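Local coordinates for protein D-glycerate 2-kinase (Thermotoga maritima, PDB 2B8N) that catalyses the ATP-dependent, magnesium-requiring phosphorylation of D-glycerate to 2-phosphoglycerate, a step in the breakdown of serine by way of 3-hydroxypyruvate, at residues 361-366 against 417-422; 83-88 against 98-103; 60-65 against 79-84. All blocks are in the same frame, centred on the assembly; numbering follows the deposited sequence.

Contact 1: residues 361-366 against 417-422; sequences GTDGTD and GTNVND
The carbonyl oxygen of Asn421 is gripped twice by one residue, Thr362, in a compact example of a threonine tying two loops together. Thr362 N donates to Asn421 O at 3.0 Å, nearly along the C=O axis, while Thr362 OG1 donates to the same Asn421 O at 2.7 Å, tilted from the carbonyl plane. A chi1 of 56° sets the hydroxyl between the residue's own N and carbonyl carbon, near enough to its N-H for both to converge on one acceptor. The hydroxyl is used in both directions, since Val420 N donates to Thr362 OG1 at 2.8 Å. Next along, Asn419 OD1 closes an Asx turn by accepting from Asn421 N at 3.2 Å, the donor standing above the amide plane. The carboxylate of Asp363 stacks on this amide, the two planes 19° apart and Asp363 OD1 3.8 Å from Asn419 CG. A water lies beside both groups, and a CA-H...O contact of 3.3 Å runs from Asp363 CA to Thr418 O. Beyond the loops, Gly361 and Asp422 form an antiparallel non-hydrogen-bonded pair where strand 355-361 ends and strand 422-428 begins. There Asp422 makes a salt bridge to Arg337 at the start of helix 337-348, whereas Thr418 and Val420 rest on Leu199 of strand 193-199, so the loops of the mixed sheet abut the parallel one.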
loop_
_atom_site.group_PDB
_atom_site.type_symbol
_atom_site.label_atom_id
_atom_site.label_comp_id
_atom_site.label_asym_id
_atom_site.label_seq_id
_atom_site.Cartn_x
_atom_site.Cartn_y
_atom_site.Cartn_z
ATOM N N GLY A 361 1.696 10.745 -2.201
ATOM C CA GLY A 361 1.764 9.304 -2.175
ATOM C C GLY A 361 2.814 8.909 -1.162
ATOM O O GLY A 361 3.947 9.326 -1.299
ATOM N N THR A 362 2.435 8.101 -0.165
ATOM C CA THR A 362 3.347 7.646 0.898
ATOM C C THR A 362 4.519 6.777 0.405
ATOM O O THR A 362 5.475 6.564 1.133
ATOM C CB THR A 362 2.571 6.897 2.049
ATOM O OG1 THR A 362 1.812 5.805 1.508
ATOM C CG2 THR A 362 1.632 7.864 2.842
ATOM N N ASP A 363 4.396 6.235 -0.803
ATOM C CA ASP A 363 5.521 5.772 -1.640
ATOM C C ASP A 363 6.682 6.756 -1.647
ATOM O O ASP A 363 7.837 6.380 -1.470
ATOM C CB ASP A 363 5.096 5.770 -3.120
ATOM C CG ASP A 363 4.588 4.479 -3.598
ATOM O OD1 ASP A 363 5.214 3.448 -3.294
ATOM O OD2 ASP A 363 3.583 4.515 -4.345
ATOM N N GLY A 364 6.345 8.013 -1.941
ATOM C CA GLY A 364 7.286 8.976 -2.473
ATOM C C GLY A 364 7.228 9.047 -3.993
ATOM O O GLY A 364 7.988 9.794 -4.608
ATOM N N THR A 365 6.286 8.313 -4.582
ATOM C CA THR A 365 6.157 8.105 -6.026
ATOM C C THR A 365 4.715 8.218 -6.516
ATOM O O THR A 365 3.939 7.276 -6.405
ATOM C CB THR A 365 6.598 6.682 -6.365
ATOM O OG1 THR A 365 7.905 6.469 -5.835
ATOM C CG2 THR A 365 6.617 6.442 -7.884
ATOM N N ASP A 366 4.376 9.355 -7.090
ATOM C CA ASP A 366 3.043 9.605 -7.623
ATOM C C ASP A 366 3.095 9.366 -9.122
ATOM O O ASP A 366 3.856 10.037 -9.824
ATOM C CB ASP A 366 2.703 11.066 -7.343
ATOM C CG ASP A 366 1.295 11.408 -7.649
ATOM O OD1 ASP A 366 0.393 10.780 -7.029
ATOM O OD2 ASP A 366 1.110 12.314 -8.503
ATOM N N GLY A 417 10.418 3.974 1.188
ATOM C CA GLY A 417 10.503 2.599 1.662
ATOM C C GLY A 417 9.227 2.103 2.334
ATOM O O GLY A 417 9.255 1.118 3.051
ATOM N N THR A 418 8.105 2.776 2.105
ATOM C CA THR A 418 6.811 2.274 2.542
ATOM C C THR A 418 5.700 2.622 1.529
ATOM O O THR A 418 5.908 3.386 0.592
ATOM C CB THR A 418 6.476 2.762 3.979
ATOM O OG1 THR A 418 5.226 2.216 4.394
ATOM C CG2 THR A 418 6.413 4.269 4.078
ATOM N N ASN A 419 4.534 2.015 1.693
ATOM C CA ASN A 419 3.369 2.387 0.920
ATOM C C ASN A 419 2.079 2.083 1.673
ATOM O O ASN A 419 1.734 0.919 1.886
ATOM C CB ASN A 419 3.369 1.677 -0.431
ATOM C CG ASN A 419 2.220 2.129 -1.326
ATOM O OD1 ASN A 419 1.709 3.261 -1.209
ATOM N ND2 ASN A 419 1.807 1.252 -2.227
ATOM N N VAL A 420 1.391 3.134 2.101
ATOM C CA VAL A 420 0.069 2.980 2.690
ATOM C C VAL A 420 -0.894 3.947 2.032
ATOM O O VAL A 420 -1.746 4.517 2.690
ATOM C CB VAL A 420 0.065 3.178 4.228
ATOM C CG1 VAL A 420 1.012 2.208 4.887
ATOM C CG2 VAL A 420 0.414 4.625 4.609
ATOM N N ASN A 421 -0.755 4.092 0.715
ATOM C CA ASN A 421 -1.615 4.930 -0.123
ATOM C C ASN A 421 -1.400 6.445 0.123
ATOM O O ASN A 421 -0.263 6.876 0.250
ATOM C CB ASN A 421 -3.075 4.450 -0.038
ATOM C CG ASN A 421 -3.239 3.015 -0.544
ATOM O OD1 ASN A 421 -3.717 2.118 0.182
ATOM N ND2 ASN A 421 -2.833 2.796 -1.803
ATOM N N ASP A 422 -2.466 7.245 0.178
ATOM C CA ASP A 422 -2.343 8.703 0.017
ATOM C C ASP A 422 -2.672 9.488 1.305
ATOM O O ASP A 422 -3.600 9.137 2.043
ATOM C CB ASP A 422 -3.231 9.161 -1.167
ATOM C CG ASP A 422 -2.860 8.469 -2.495
ATOM O OD1 ASP A 422 -1.721 7.956 -2.606
ATOM O OD2 ASP A 422 -3.686 8.451 -3.441
HETATM O O HOH W 1 1.473 6.081 -2.493
#

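Contact 2: residues 83-88 against 98-103; sequences TKYGHS and YEAGHP
Thr83 and Glu99 pair at the edge of a parallel beta sheet, and the first strand then leaves through a type II turn, Lys84 to His87, that folds back over its neighbour. The strand register is the usual parallel one: Thr83 N donates to Tyr98 O and Thr83 O accepts from Ala100 N, each at 3.0 Å. The tight part is the Glu99 carboxylate, held by three donors of the turn and its exit. Gly86 N meets Glu99 OE1 at 2.7 Å from above the carboxylate plane; Ser88 N and Ser88 OG reach Glu99 OE2 on its anti side, from opposite faces. With Glu99 cut back to an alanine, the N-H groups of Gly86 and Ser88 and the serine hydroxyl would probably lose their shared acceptor, leaving the turn less firmly fixed. On the solvent side surface packing counts for more: exposed Tyr85 lies with one ring face over the Ala100 carbonyl, Ala100 O being 3.6 Å above the ring centre, while its hydroxyl bonds to Asp106 and Asn108. At the far end Lys84, bent at chi3 (78°) and chi4 (66°), curls round the ND1 edge of the His102 imidazole, where Lys84 NZ donates to His102 ND1 at 2.7 Å, close to the ring plane.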
loop_
_atom_site.group_PDB
_atom_site.type_symbol
_atom_site.label_atom_id
_atom_site.label_comp_id
_atom_site.label_asym_id
_atom_site.label_seq_id
_atom_site.Cartn_x
_atom_site.Cartn_y
_atom_site.Cartn_z
ATOM N N THR A 83 12.181 -9.967 -1.441
ATOM C CA THR A 83 11.713 -8.622 -1.802
ATOM C C THR A 83 11.915 -8.424 -3.308
ATOM O O THR A 83 12.334 -9.343 -3.997
ATOM C CB THR A 83 12.386 -7.514 -0.901
ATOM O OG1 THR A 83 11.693 -6.263 -1.024
ATOM C CG2 THR A 83 13.851 -7.311 -1.247
ATOM N N LYS A 84 11.557 -7.254 -3.820
ATOM C CA LYS A 84 11.754 -6.920 -5.229
ATOM C C LYS A 84 13.247 -6.863 -5.604
ATOM O O LYS A 84 14.093 -6.495 -4.787
ATOM C CB LYS A 84 11.138 -5.543 -5.540
ATOM C CG LYS A 84 9.673 -5.540 -5.908
ATOM C CD LYS A 84 9.174 -4.112 -6.147
ATOM C CE LYS A 84 9.587 -3.581 -7.509
ATOM N NZ LYS A 84 8.939 -4.328 -8.586
ATOM N N TYR A 85 13.560 -7.175 -6.852
ATOM C CA TYR A 85 14.931 -6.995 -7.320
ATOM C C TYR A 85 15.417 -5.585 -6.971
ATOM O O TYR A 85 14.699 -4.593 -7.151
ATOM C CB TYR A 85 15.082 -7.289 -8.832
ATOM C CG TYR A 85 14.657 -8.693 -9.182
ATOM C CD1 TYR A 85 15.132 -9.773 -8.442
ATOM C CD2 TYR A 85 13.756 -8.955 -10.208
ATOM C CE1 TYR A 85 14.735 -11.053 -8.705
ATOM C CE2 TYR A 85 13.359 -10.254 -10.485
ATOM C CZ TYR A 85 13.861 -11.302 -9.720
ATOM O OH TYR A 85 13.497 -12.617 -9.923
ATOM N N GLY A 86 16.629 -5.515 -6.443
ATOM C CA GLY A 86 17.284 -4.245 -6.138
ATOM C C GLY A 86 16.882 -3.596 -4.826
ATOM O O GLY A 86 17.355 -2.495 -4.520
ATOM N N HIS A 87 16.038 -4.270 -4.048
ATOM C CA HIS A 87 15.464 -3.680 -2.857
ATOM C C HIS A 87 16.177 -4.077 -1.583
ATOM O O HIS A 87 16.101 -3.375 -0.575
ATOM C CB HIS A 87 13.999 -4.097 -2.716
ATOM C CG HIS A 87 13.043 -3.273 -3.527
ATOM N ND1 HIS A 87 13.239 -3.009 -4.863
ATOM C CD2 HIS A 87 11.869 -2.684 -3.193
ATOM C CE1 HIS A 87 12.237 -2.273 -5.312
ATOM N NE2 HIS A 87 11.393 -2.062 -4.321
ATOM N N SER A 88 16.830 -5.228 -1.591
ATOM C CA SER A 88 17.534 -5.674 -0.398
ATOM C C SER A 88 18.819 -4.871 -0.244
ATOM O O SER A 88 19.422 -4.451 -1.232
ATOM C CB SER A 88 17.805 -7.187 -0.432
ATOM O OG SER A 88 18.801 -7.554 -1.362
ATOM N N TYR A 98 16.803 -12.903 -0.161
ATOM C CA TYR A 98 16.397 -13.222 -1.514
ATOM C C TYR A 98 15.567 -12.112 -2.220
ATOM O O TYR A 98 14.905 -11.284 -1.584
ATOM C CB TYR A 98 15.580 -14.505 -1.470
ATOM C CG TYR A 98 16.297 -15.699 -0.858
ATOM C CD1 TYR A 98 17.560 -16.082 -1.301
ATOM C CD2 TYR A 98 15.681 -16.479 0.119
ATOM C CE1 TYR A 98 18.209 -17.198 -0.766
ATOM C CE2 TYR A 98 16.323 -17.597 0.678
ATOM C CZ TYR A 98 17.589 -17.960 0.228
ATOM O OH TYR A 98 18.228 -19.069 0.763
ATOM N N GLU A 99 15.620 -12.114 -3.544
ATOM C CA GLU A 99 14.805 -11.222 -4.350
ATOM C C GLU A 99 14.137 -12.026 -5.458
ATOM O O GLU A 99 14.656 -13.057 -5.875
ATOM C CB GLU A 99 15.658 -10.080 -4.930
ATOM C CG GLU A 99 16.542 -9.379 -3.889
ATOM C CD GLU A 99 17.212 -8.118 -4.405
ATOM O OE1 GLU A 99 17.308 -7.983 -5.629
ATOM O OE2 GLU A 99 17.642 -7.255 -3.604
ATOM N N ALA A 100 12.981 -11.553 -5.922
ATOM C CA ALA A 100 12.167 -12.299 -6.888
ATOM C C ALA A 100 11.245 -11.397 -7.695
ATOM O O ALA A 100 11.217 -10.166 -7.495
ATOM C CB ALA A 100 11.359 -13.360 -6.178
ATOM N N GLY A 101 10.497 -12.030 -8.606
ATOM C CA GLY A 101 9.661 -11.336 -9.588
ATOM C C GLY A 101 8.510 -10.498 -9.035
ATOM O O GLY A 101 7.738 -10.945 -8.181
ATOM N N HIS A 102 8.414 -9.264 -9.536
ATOM C CA HIS A 102 7.307 -8.359 -9.238
ATOM C C HIS A 102 7.273 -7.282 -10.319
ATOM O O HIS A 102 8.332 -6.788 -10.722
ATOM C CB HIS A 102 7.519 -7.724 -7.860
ATOM C CG HIS A 102 6.465 -6.725 -7.466
ATOM N ND1 HIS A 102 6.584 -5.371 -7.726
ATOM C CD2 HIS A 102 5.285 -6.879 -6.818
ATOM C CE1 HIS A 102 5.516 -4.740 -7.269
ATOM N NE2 HIS A 102 4.711 -5.631 -6.718
ATOM N N PRO A 103 6.071 -6.900 -10.793
ATOM C CA PRO A 103 4.718 -7.304 -10.401
ATOM C C PRO A 103 4.241 -8.681 -10.833
ATOM O O PRO A 103 3.098 -9.018 -10.538
ATOM C CB PRO A 103 3.846 -6.242 -11.076
ATOM C CG PRO A 103 4.590 -5.859 -12.275
ATOM C CD PRO A 103 6.029 -5.880 -11.854
#

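Contact 3: residues 60-65 against 79-84; sequences AAWRMA and GVVVTK
Val81 presents both of its methyls to helix 61-65: with chi1 at 167°, CG1 stands anti to the backbone N and CG2 anti to the carbonyl carbon, a fork whose prongs meet different residues of the helix. CG2 meets the later turn, Val81 CG2 lying 3.7 Å from Ala65 CB. CG1 goes to the turn before it, where Val81 CG1 is 4.2 Å from Ala61 CB and equally close to Trp62 CD1, the pyrrole end of the indole. Ala61 and Ala65, four residues apart and joined by a helical backbone bond, both point at the strand, and their small methyls are consistent with the close approach of the axes, 8.2 Å. Ala61 also meets the strand further on, with Ala61 CB 3.5 Å from Val82 O and 4.1 Å from Thr83 CB. The hydroxyl of Thr83 is directed to Gly58 O, in the loop leading into the helix, so a polar bond continues the contact where the apolar packing stops. No hydrogen bond crosses between the two segments themselves; Trp62 spends its NE1 on Gly90 O instead. The same alanines also touch strand 52-57, Ala61 on Ala56 and Ala65 on both Leu54 and Ala56, which places the helix over two adjacent strands. Helix and strand run nearly antiparallel, at 150°, as expected of the beta-alpha-beta crossover formed by strand 52-57, helix 61-72 and strand 76-84. That unit belongs to a parallel sheet of strand order 3-2-1-4-5-6, the order familiar from Rossmann-like folds.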
loop_
_atom_site.group_PDB
_atom_site.type_symbol
_atom_site.label_atom_id
_atom_site.label_comp_id
_atom_site.label_asym_id
_atom_site.label_seq_id
_atom_site.Cartn_x
_atom_site.Cartn_y
_atom_site.Cartn_z
ATOM N N ALA A 60 8.944 -3.902 1.424
ATOM C CA ALA A 60 9.591 -3.404 2.639
ATOM C C ALA A 60 10.184 -4.532 3.505
ATOM O O ALA A 60 10.431 -4.338 4.717
ATOM C CB ALA A 60 8.586 -2.622 3.460
ATOM N N ALA A 61 10.415 -5.693 2.894
ATOM C CA ALA A 61 10.770 -6.875 3.680
ATOM C C ALA A 61 12.088 -6.675 4.389
ATOM O O ALA A 61 12.202 -7.019 5.556
ATOM C CB ALA A 61 10.800 -8.136 2.825
ATOM N N TRP A 62 13.068 -6.106 3.689
ATOM C CA TRP A 62 14.409 -6.012 4.219
ATOM C C TRP A 62 14.465 -5.102 5.455
ATOM O O TRP A 62 15.111 -5.452 6.447
ATOM C CB TRP A 62 15.396 -5.575 3.142
ATOM C CG TRP A 62 16.806 -5.815 3.541
ATOM C CD1 TRP A 62 17.574 -6.916 3.251
ATOM C CD2 TRP A 62 17.631 -4.950 4.330
ATOM N NE1 TRP A 62 18.831 -6.778 3.808
ATOM C CE2 TRP A 62 18.885 -5.585 4.482
ATOM C CE3 TRP A 62 17.432 -3.700 4.927
ATOM C CZ2 TRP A 62 19.927 -5.005 5.194
ATOM C CZ3 TRP A 62 18.466 -3.133 5.657
ATOM C CH2 TRP A 62 19.694 -3.777 5.780
ATOM N N ARG A 63 13.794 -3.953 5.427
ATOM C CA ARG A 63 13.889 -3.052 6.585
ATOM C C ARG A 63 13.052 -3.538 7.776
ATOM O O ARG A 63 13.436 -3.367 8.940
ATOM C CB ARG A 63 13.560 -1.606 6.216
ATOM C CG ARG A 63 14.484 -1.064 5.126
ATOM C CD ARG A 63 15.304 0.165 5.524
ATOM N NE ARG A 63 16.729 -0.145 5.756
ATOM C CZ ARG A 63 17.733 0.745 5.735
ATOM N NH1 ARG A 63 17.510 2.025 5.507
ATOM N NH2 ARG A 63 18.984 0.349 5.948
HETATM N N MSE A 64 11.921 -4.173 7.486
HETATM C CA MSE A 64 11.105 -4.779 8.535
HETATM C C MSE A 64 11.873 -5.924 9.221
HETATM O O MSE A 64 11.810 -6.058 10.447
HETATM C CB MSE A 64 9.795 -5.295 7.965
HETATM C CG MSE A 64 8.865 -4.227 7.448
HETATM SE SE MSE A 64 7.145 -4.994 6.870
HETATM C CE MSE A 64 6.356 -5.596 8.574
ATOM N N ALA A 65 12.597 -6.735 8.443
ATOM C CA ALA A 65 13.388 -7.822 9.020
ATOM C C ALA A 65 14.497 -7.249 9.909
ATOM O O ALA A 65 14.629 -7.633 11.057
ATOM C CB ALA A 65 13.990 -8.701 7.935
ATOM N N GLY A 79 16.110 -16.639 9.808
ATOM C CA GLY A 79 15.428 -15.558 9.118
ATOM C C GLY A 79 15.589 -15.663 7.609
ATOM O O GLY A 79 16.643 -16.078 7.091
ATOM N N VAL A 80 14.532 -15.274 6.906
ATOM C CA VAL A 80 14.518 -15.286 5.448
ATOM C C VAL A 80 13.742 -14.072 4.922
ATOM O O VAL A 80 12.732 -13.651 5.497
ATOM C CB VAL A 80 13.948 -16.612 4.893
ATOM C CG1 VAL A 80 12.489 -16.778 5.295
ATOM C CG2 VAL A 80 14.110 -16.704 3.379
ATOM N N VAL A 81 14.258 -13.507 3.830
ATOM C CA VAL A 81 13.798 -12.244 3.270
ATOM C C VAL A 81 13.608 -12.425 1.760
ATOM O O VAL A 81 14.529 -12.866 1.062
ATOM C CB VAL A 81 14.854 -11.139 3.563
ATOM C CG1 VAL A 81 14.602 -9.868 2.750
ATOM C CG2 VAL A 81 14.907 -10.841 5.076
ATOM N N VAL A 82 12.394 -12.119 1.273
ATOM C CA VAL A 82 12.094 -12.076 -0.175
ATOM C C VAL A 82 11.537 -10.678 -0.529
ATOM O O VAL A 82 10.533 -10.247 0.031
ATOM C CB VAL A 82 11.078 -13.164 -0.611
ATOM C CG1 VAL A 82 10.976 -13.226 -2.143
ATOM C CG2 VAL A 82 11.465 -14.515 -0.081
ATOM N N THR A 83 12.181 -9.967 -1.441
ATOM C CA THR A 83 11.713 -8.622 -1.802
ATOM C C THR A 83 11.915 -8.424 -3.308
ATOM O O THR A 83 12.334 -9.343 -3.997
ATOM C CB THR A 83 12.386 -7.514 -0.901
ATOM O OG1 THR A 83 11.693 -6.263 -1.024
ATOM C CG2 THR A 83 13.851 -7.311 -1.247
ATOM N N LYS A 84 11.557 -7.254 -3.820
ATOM C CA LYS A 84 11.754 -6.920 -5.229
ATOM C C LYS A 84 13.247 -6.863 -5.604
ATOM O O LYS A 84 14.093 -6.495 -4.787
ATOM C CB LYS A 84 11.138 -5.543 -5.540
ATOM C CG LYS A 84 9.673 -5.540 -5.908
ATOM C CD LYS A 84 9.174 -4.112 -6.147
ATOM C CE LYS A 84 9.587 -3.581 -7.509
ATOM N NZ LYS A 84 8.939 -4.328 -8.586
#

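In the fold
Contacts 2 and 3 share strand 76-84 and split its duties: contact 3 packs a helix on it through buried methyls with no hydrogen bond across, whereas contact 2 joins it to the outermost strand 96-100 and is largely polar and partly open to solvent. They share Thr83 and Lys84 and also meet elsewhere, as where Ser88 CB packs on Trp62 CD1. Contact 1, buried but polar, belongs to the mixed sheet and relies on one doubly gripped backbone carbonyl and a threonine hydroxyl to join two irregular loops, one shaped by an Asx turn. Its centre is about 18 Å from those of the other two, yet it touches contact 3, Gly417 O packing on Ala60 CB at 3.8 Å.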